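PDB 3BJV: RmpA from Streptococcus mutans, which probably serves as the cytoplasmic IIA component of a phosphoenolpyruvate-dependent phosphotransferase system that phosphorylates ascorbate as it is carried into the cell. Local coordinates for residues V133-K136 with E140-A143; A121-E124 with S128-R131; K27-P32 with Q98-L103. All blocks are in the same frame, centred on the assembly; numbering follows the deposited sequence.

Contact 1: V133-K136 with E140-A143; sequences VNCK and EVLA
Glu140 and Val141, in the first turn of helix 138-147, meet Cys135 and Lys136 of the loop that leads to this helix, a small example of a helix start held to its own approach.

The polar part rests on one carboxylate. The Glu140 side chain leaves the helix with CG anti to its carbonyl carbon (chi1 -74°) and runs on extended, which carries the carboxylate back to the loop. There OE1 accepts a weak hydrogen bond from the backbone Lys136 N at 3.3 Å, nearly straight at the hydrogen (166°). OE1 also lies 3.5 Å from Cys135 CA, a plain contact. The other oxygen, OE2, is hydrogen-bonded to the hydroxyl of Thr137, and its approach to Lys136 CB, at 3.8 Å, adds only van der Waals contact. The Lys136 chain bends at chi2 and its end leads away from the helix, NZ standing 6.2 Å from Glu140 OE1, too far for a salt bridge.

The apolar part centres on Cys135, whose CB bond points at the helix. Its SG packs against Glu140 CB at 3.7 Å and against the CG2 branch of Val141 at 3.8 Å, while Cys135 CB rests on the same methyl. Val141 is buried, with Ile13 and Leu15 of strand 13-17 against it.

The two carboxylate oxygens thus reach successive residues, OE1 weakly to the N-H of Lys136 and OE2 to the hydroxyl of Thr137. Beside the amino-terminal end of a helix, the negative charge of Glu140 is probably favoured as well, while the sulfur and the valine methyl fill the side nearer the core.

Contact 2: A121-E124 with S128-R131; sequences ALFE and SIER
The Phe123 ring receives Ile129 at its edge: the terminal methyl CD1 lies close to the ring plane, 3.7 Å from Phe123 CE1 and 3.8 Å from Phe123 CD1. Ser128 OG comes near the same ring obliquely, 3.9 Å from Phe123 CD1. Elsewhere the ring touches Met64 of strand 63-65 and Val99 and Leu101 of strand 96-104.

The second flat group is the carbonyl of Phe123, at the end of helix 108-123. Ser128 OG donates a short hydrogen bond of 2.6 Å to Phe123 O. With chi1 at 63°, OG sits between the backbone N and the carbonyl carbon of its own residue. It reaches the acceptor from above the carbonyl plane, 37° out of it, with a bent C=O...OG angle of 111°. Alongside, Ser128 CB packs on Leu122 O at 3.5 Å. A buried hydroxyl thus satisfies a carbonyl at the end of a helix, and the methyl of the next residue meets the ring.

The CB bond of Glu124 points away from 128-131, and its OE2 is hydrogen-bonded to Tyr153 OH of the second subunit. Two helices joined by a short turn and packed on strand residues in this way form part of an outer helical layer, as expected of an alpha/beta three-layer sandwich.

Contact 3: K27-P32 with Q98-L103; sequences KLSVTP and QVLLAL
One turn of helix 22-36 lies against strand 96-104, with Ser29 as the main point of touch on Leu100 and Ala102. The turn starts at Lys27, whose carbonyl oxygen gathers three donors: Val30 N, Thr31 N at 3.1 Å and Thr31 OG1 at 3.2 Å, the hydroxyl coming from above the carbonyl plane.

Ser29 follows, its CB bond directed at the strand. Ser29 CB meets Leu100 CB at 3.9 Å, and Ser29 OG stands 3.8 Å from Ala102 CB. With chi1 at 71° this hydroxyl turns back to its own helix and hydrogen-bonds to Val26 O. The backbone fits closely too, Ser29 O lying 3.4 Å from Ala102 CB while accepting a hydrogen bond from Ser81. Val30 adds a looser apolar touch, its CG2 4.3 Å from Ala102 CB, and the walk ends at a kink at Pro32.

Small residues at the interface, Ser29 and Ala102, let the helix backbone approach the sheet. Leu100 and Ala102 face helix 22-36, whereas Leu101 points the other way and packs on helix 108-123, so the strand has a helix against each of its faces, the hallmark of an alpha/beta three-layer sandwich.

How the contacts relate
Following the chain from the N terminus, the first segment to take part is in helix 22-36, which contact 3 brings onto strand 96-104 across 65 intervening residues, a long-range closure through the middle of the fold. Contacts 2 and 1 come later and are local, each spanning three residues. The three stand in series, and none crosses or encloses another. They still converge on one strand: Leu122 of contact 2 reaches Leu101 of contact 3, while Ile129 of contact 2 and Val133 of contact 1 reach Val99. Contact 3 thus builds one layer against the sheet, contact 2 joins two helices that pack on its other face, and contact 1 leads from the second of them to helix 138-147, which lies against strand 13-17.

Contact 1: V133-K136 with E140-A143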
loop_
_atom_site.group_PDB
_atom_site.type_symbol
_atom_site.label_atom_id
_atom_site.label_comp_id
_atom_site.label_asym_id
_atom_site.label_seq_id
_atom_site.Cartn_x
_atom_site.Cartn_y
_atom_site.Cartn_z
ATOM N N VAL A 133 -18.052 -3.941 -11.861
ATOM C CA VAL A 133 -19.362 -4.504 -11.563
ATOM C C VAL A 133 -20.196 -4.812 -12.855
ATOM O O VAL A 133 -20.980 -5.762 -12.883
ATOM C CB VAL A 133 -20.087 -3.603 -10.476
ATOM C CG1 VAL A 133 -21.546 -3.936 -10.306
ATOM C CG2 VAL A 133 -19.396 -3.741 -9.094
ATOM N N ASN A 134 -20.044 -4.018 -13.907
ATOM C CA ASN A 134 -20.733 -4.313 -15.197
ATOM C C ASN A 134 -19.969 -5.274 -16.144
ATOM O O ASN A 134 -20.381 -5.442 -17.276
ATOM C CB ASN A 134 -21.047 -3.025 -15.981
ATOM C CG ASN A 134 -22.151 -2.170 -15.325
ATOM O OD1 ASN A 134 -23.091 -2.721 -14.705
ATOM N ND2 ASN A 134 -22.063 -0.809 -15.494
ATOM N N CYS A 135 -18.844 -5.843 -15.687
ATOM C CA CYS A 135 -18.066 -6.838 -16.436
ATOM C C CYS A 135 -18.740 -8.178 -16.343
ATOM O O CYS A 135 -19.132 -8.619 -15.236
ATOM C CB CYS A 135 -16.623 -6.965 -15.905
ATOM S SG CYS A 135 -15.507 -5.667 -16.505
ATOM N N LYS A 136 -18.909 -8.791 -17.516
ATOM C CA LYS A 136 -19.538 -10.103 -17.678
ATOM C C LYS A 136 -18.525 -11.242 -17.840
ATOM O O LYS A 136 -18.788 -12.358 -17.441
ATOM C CB LYS A 136 -20.384 -10.086 -18.935
ATOM C CG LYS A 136 -21.857 -9.827 -18.733
ATOM C CD LYS A 136 -22.298 -8.396 -19.127
ATOM C CE LYS A 136 -23.534 -7.967 -18.253
ATOM N NZ LYS A 136 -23.920 -6.538 -18.415
ATOM N N GLU A 140 -13.165 -8.887 -20.314
ATOM C CA GLU A 140 -13.519 -7.488 -20.026
ATOM C C GLU A 140 -12.731 -6.849 -18.913
ATOM O O GLU A 140 -12.332 -5.695 -19.058
ATOM C CB GLU A 140 -15.024 -7.345 -19.733
ATOM C CG GLU A 140 -15.820 -7.461 -20.967
ATOM C CD GLU A 140 -17.319 -7.579 -20.717
ATOM O OE1 GLU A 140 -17.912 -6.778 -19.960
ATOM O OE2 GLU A 140 -17.910 -8.475 -21.343
ATOM N N VAL A 141 -12.540 -7.596 -17.810
ATOM C CA VAL A 141 -11.759 -7.161 -16.688
ATOM C C VAL A 141 -10.312 -6.965 -17.088
ATOM O O VAL A 141 -9.693 -5.979 -16.707
ATOM C CB VAL A 141 -11.824 -8.155 -15.455
ATOM C CG1 VAL A 141 -10.769 -7.764 -14.367
ATOM C CG2 VAL A 141 -13.154 -8.164 -14.848
ATOM N N LEU A 142 -9.774 -7.930 -17.812
ATOM C CA LEU A 142 -8.396 -7.845 -18.339
ATOM C C LEU A 142 -8.236 -6.668 -19.309
ATOM O O LEU A 142 -7.204 -6.006 -19.289
ATOM C CB LEU A 142 -7.997 -9.128 -19.051
ATOM C CG LEU A 142 -7.939 -10.412 -18.258
ATOM C CD1 LEU A 142 -7.819 -11.556 -19.240
ATOM C CD2 LEU A 142 -6.760 -10.388 -17.311
ATOM N N ALA A 143 -9.247 -6.354 -20.126
ATOM C CA ALA A 143 -9.121 -5.107 -20.907
ATOM C C ALA A 143 -8.918 -3.883 -19.972
ATOM O O ALA A 143 -8.007 -3.068 -20.205
ATOM C CB ALA A 143 -10.291 -4.913 -21.875
#

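Contact 2: A121-E124 with S128-R131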
loop_
_atom_site.group_PDB
_atom_site.type_symbol
_atom_site.label_atom_id
_atom_site.label_comp_id
_atom_site.label_asym_id
_atom_site.label_seq_id
_atom_site.Cartn_x
_atom_site.Cartn_y
_atom_site.Cartn_z
ATOM N N ALA A 121 -3.598 1.214 -9.365
ATOM C CA ALA A 121 -3.753 1.519 -10.816
ATOM C C ALA A 121 -5.123 1.099 -11.392
ATOM O O ALA A 121 -5.779 1.875 -12.065
ATOM C CB ALA A 121 -2.619 0.859 -11.633
ATOM N N LEU A 122 -5.529 -0.143 -11.134
ATOM C CA LEU A 122 -6.846 -0.659 -11.581
ATOM C C LEU A 122 -8.009 0.203 -11.062
ATOM O O LEU A 122 -8.840 0.693 -11.865
ATOM C CB LEU A 122 -6.999 -2.121 -11.150
ATOM C CG LEU A 122 -8.290 -2.831 -11.522
ATOM C CD1 LEU A 122 -8.471 -2.839 -13.067
ATOM C CD2 LEU A 122 -8.247 -4.301 -10.971
ATOM N N PHE A 123 -8.023 0.435 -9.737
ATOM C CA PHE A 123 -9.089 1.130 -9.084
ATOM C C PHE A 123 -9.087 2.633 -9.290
ATOM O O PHE A 123 -10.087 3.272 -9.057
ATOM C CB PHE A 123 -9.157 0.746 -7.612
ATOM C CG PHE A 123 -9.703 -0.621 -7.405
ATOM C CD1 PHE A 123 -11.088 -0.847 -7.460
ATOM C CD2 PHE A 123 -8.844 -1.705 -7.187
ATOM C CE1 PHE A 123 -11.594 -2.130 -7.294
ATOM C CE2 PHE A 123 -9.344 -2.996 -7.017
ATOM C CZ PHE A 123 -10.728 -3.212 -7.074
ATOM N N GLU A 124 -7.993 3.203 -9.763
ATOM C CA GLU A 124 -8.025 4.627 -10.137
ATOM C C GLU A 124 -8.465 4.957 -11.575
ATOM O O GLU A 124 -8.397 6.116 -11.987
ATOM C CB GLU A 124 -6.683 5.282 -9.843
ATOM C CG GLU A 124 -6.408 5.338 -8.329
ATOM C CD GLU A 124 -5.152 6.082 -8.001
ATOM O OE1 GLU A 124 -4.355 6.401 -8.938
ATOM O OE2 GLU A 124 -4.969 6.340 -6.797
ATOM N N SER A 128 -14.130 3.048 -11.835
ATOM C CA SER A 128 -13.548 1.672 -11.824
ATOM C C SER A 128 -14.469 0.661 -11.145
ATOM O O SER A 128 -14.645 -0.418 -11.652
ATOM C CB SER A 128 -12.152 1.628 -11.206
ATOM O OG SER A 128 -12.195 2.018 -9.834
ATOM N N ILE A 129 -15.087 1.035 -10.034
ATOM C CA ILE A 129 -16.017 0.176 -9.337
ATOM C C ILE A 129 -17.245 -0.119 -10.187
ATOM O O ILE A 129 -17.667 -1.280 -10.302
ATOM C CB ILE A 129 -16.434 0.771 -7.948
ATOM C CG1 ILE A 129 -15.210 0.973 -7.062
ATOM C CG2 ILE A 129 -17.437 -0.126 -7.218
ATOM C CD1 ILE A 129 -14.710 -0.296 -6.383
ATOM N N GLU A 130 -17.814 0.910 -10.803
ATOM C CA GLU A 130 -19.001 0.727 -11.614
ATOM C C GLU A 130 -18.714 -0.066 -12.885
ATOM O O GLU A 130 -19.559 -0.766 -13.392
ATOM C CB GLU A 130 -19.548 2.098 -11.989
ATOM C CG GLU A 130 -20.520 2.142 -13.146
ATOM C CD GLU A 130 -21.053 3.582 -13.411
ATOM O OE1 GLU A 130 -21.706 4.192 -12.491
ATOM O OE2 GLU A 130 -20.806 4.096 -14.528
ATOM N N ARG A 131 -17.528 0.091 -13.438
ATOM C CA ARG A 131 -17.195 -0.599 -14.641
ATOM C C ARG A 131 -16.881 -2.081 -14.297
ATOM O O ARG A 131 -17.400 -2.982 -14.958
ATOM C CB ARG A 131 -16.070 0.121 -15.377
ATOM C CG ARG A 131 -16.475 1.514 -15.929
ATOM C CD ARG A 131 -15.230 2.383 -16.380
ATOM N NE ARG A 131 -14.493 1.665 -17.409
ATOM C CZ ARG A 131 -13.206 1.807 -17.692
ATOM N NH1 ARG A 131 -12.451 2.669 -17.017
ATOM N NH2 ARG A 131 -12.689 1.072 -18.670
#

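Contact 3: K27-P32 with Q98-L103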
loop_
_atom_site.group_PDB
_atom_site.type_symbol
_atom_site.label_atom_id
_atom_site.label_comp_id
_atom_site.label_asym_id
_atom_site.label_seq_id
_atom_site.Cartn_x
_atom_site.Cartn_y
_atom_site.Cartn_z
ATOM N N LYS A 27 -14.906 -15.628 1.648
ATOM C CA LYS A 27 -14.739 -17.002 1.162
ATOM C C LYS A 27 -14.644 -17.074 -0.397
ATOM O O LYS A 27 -13.787 -17.758 -0.968
ATOM C CB LYS A 27 -15.919 -17.860 1.646
ATOM C CG LYS A 27 -15.806 -19.345 1.222
ATOM C CD LYS A 27 -17.178 -20.002 1.314
ATOM C CE LYS A 27 -17.788 -20.178 -0.047
ATOM N NZ LYS A 27 -19.205 -20.520 0.055
ATOM N N LEU A 28 -15.571 -16.399 -1.053
ATOM C CA LEU A 28 -15.633 -16.385 -2.494
ATOM C C LEU A 28 -14.365 -15.866 -3.130
ATOM O O LEU A 28 -14.026 -16.297 -4.228
ATOM C CB LEU A 28 -16.790 -15.523 -2.962
ATOM C CG LEU A 28 -18.179 -16.046 -2.639
ATOM C CD1 LEU A 28 -19.144 -14.977 -3.046
ATOM C CD2 LEU A 28 -18.532 -17.423 -3.316
ATOM N N SER A 29 -13.671 -14.936 -2.471
ATOM C CA SER A 29 -12.524 -14.316 -3.123
ATOM C C SER A 29 -11.237 -15.154 -2.997
ATOM O O SER A 29 -10.289 -15.015 -3.749
ATOM C CB SER A 29 -12.356 -12.834 -2.685
ATOM O OG SER A 29 -11.909 -12.697 -1.343
ATOM N N VAL A 30 -11.225 -16.064 -2.050
ATOM C CA VAL A 30 -9.993 -16.785 -1.715
ATOM C C VAL A 30 -10.029 -18.210 -2.267
ATOM O O VAL A 30 -8.996 -18.825 -2.509
ATOM C CB VAL A 30 -9.815 -16.813 -0.167
ATOM C CG1 VAL A 30 -8.806 -17.893 0.245
ATOM C CG2 VAL A 30 -9.416 -15.404 0.327
ATOM N N THR A 31 -11.244 -18.724 -2.415
ATOM C CA THR A 31 -11.486 -20.053 -2.896
ATOM C C THR A 31 -10.789 -20.293 -4.227
ATOM O O THR A 31 -10.118 -21.285 -4.387
ATOM C CB THR A 31 -12.994 -20.284 -2.997
ATOM O OG1 THR A 31 -13.445 -20.795 -1.746
ATOM C CG2 THR A 31 -13.305 -21.291 -4.119
ATOM N N PRO A 32 -10.937 -19.381 -5.200
ATOM C CA PRO A 32 -10.197 -19.644 -6.453
ATOM C C PRO A 32 -8.695 -19.927 -6.298
ATOM O O PRO A 32 -8.164 -20.732 -7.061
ATOM C CB PRO A 32 -10.478 -18.394 -7.315
ATOM C CG PRO A 32 -11.716 -17.791 -6.741
ATOM C CD PRO A 32 -11.766 -18.160 -5.271
ATOM N N GLN A 98 -18.446 -4.090 -2.809
ATOM C CA GLN A 98 -18.981 -4.808 -3.946
ATOM C C GLN A 98 -17.941 -5.521 -4.823
ATOM O O GLN A 98 -18.279 -6.385 -5.602
ATOM C CB GLN A 98 -19.846 -3.893 -4.789
ATOM C CG GLN A 98 -20.859 -4.719 -5.539
ATOM C CD GLN A 98 -21.961 -3.889 -6.163
ATOM O OE1 GLN A 98 -22.913 -4.442 -6.726
ATOM N NE2 GLN A 98 -21.854 -2.551 -6.040
ATOM N N VAL A 99 -16.667 -5.129 -4.710
ATOM C CA VAL A 99 -15.591 -5.757 -5.494
ATOM C C VAL A 99 -14.503 -6.268 -4.552
ATOM O O VAL A 99 -14.038 -5.526 -3.686
ATOM C CB VAL A 99 -14.973 -4.809 -6.552
ATOM C CG1 VAL A 99 -14.028 -5.567 -7.470
ATOM C CG2 VAL A 99 -16.062 -4.095 -7.367
ATOM N N LEU A 100 -14.101 -7.533 -4.724
ATOM C CA LEU A 100 -13.048 -8.101 -3.882
ATOM C C LEU A 100 -11.864 -8.602 -4.705
ATOM O O LEU A 100 -12.012 -9.405 -5.628
ATOM C CB LEU A 100 -13.575 -9.172 -2.900
ATOM C CG LEU A 100 -14.729 -8.716 -2.041
ATOM C CD1 LEU A 100 -16.019 -9.319 -2.574
ATOM C CD2 LEU A 100 -14.501 -9.178 -0.630
ATOM N N LEU A 101 -10.697 -8.061 -4.395
ATOM C CA LEU A 101 -9.481 -8.479 -5.016
ATOM C C LEU A 101 -8.563 -9.074 -3.917
ATOM O O LEU A 101 -7.903 -8.335 -3.181
ATOM C CB LEU A 101 -8.845 -7.318 -5.778
ATOM C CG LEU A 101 -7.997 -7.648 -7.019
ATOM C CD1 LEU A 101 -7.781 -6.360 -7.865
ATOM C CD2 LEU A 101 -6.651 -8.250 -6.593
ATOM N N ALA A 102 -8.605 -10.400 -3.780
ATOM C CA ALA A 102 -7.784 -11.116 -2.809
ATOM C C ALA A 102 -6.355 -11.187 -3.284
ATOM O O ALA A 102 -6.065 -11.295 -4.466
ATOM C CB ALA A 102 -8.292 -12.465 -2.580
ATOM N N LEU A 103 -5.459 -11.161 -2.331
ATOM C CA LEU A 103 -4.083 -10.933 -2.600
ATOM C C LEU A 103 -3.358 -12.046 -1.885
ATOM O O LEU A 103 -3.585 -12.226 -0.666
ATOM C CB LEU A 103 -3.745 -9.568 -1.949
ATOM C CG LEU A 103 -2.325 -9.048 -1.676
ATOM C CD1 LEU A 103 -1.349 -9.518 -2.808
ATOM C CD2 LEU A 103 -2.404 -7.518 -1.622
#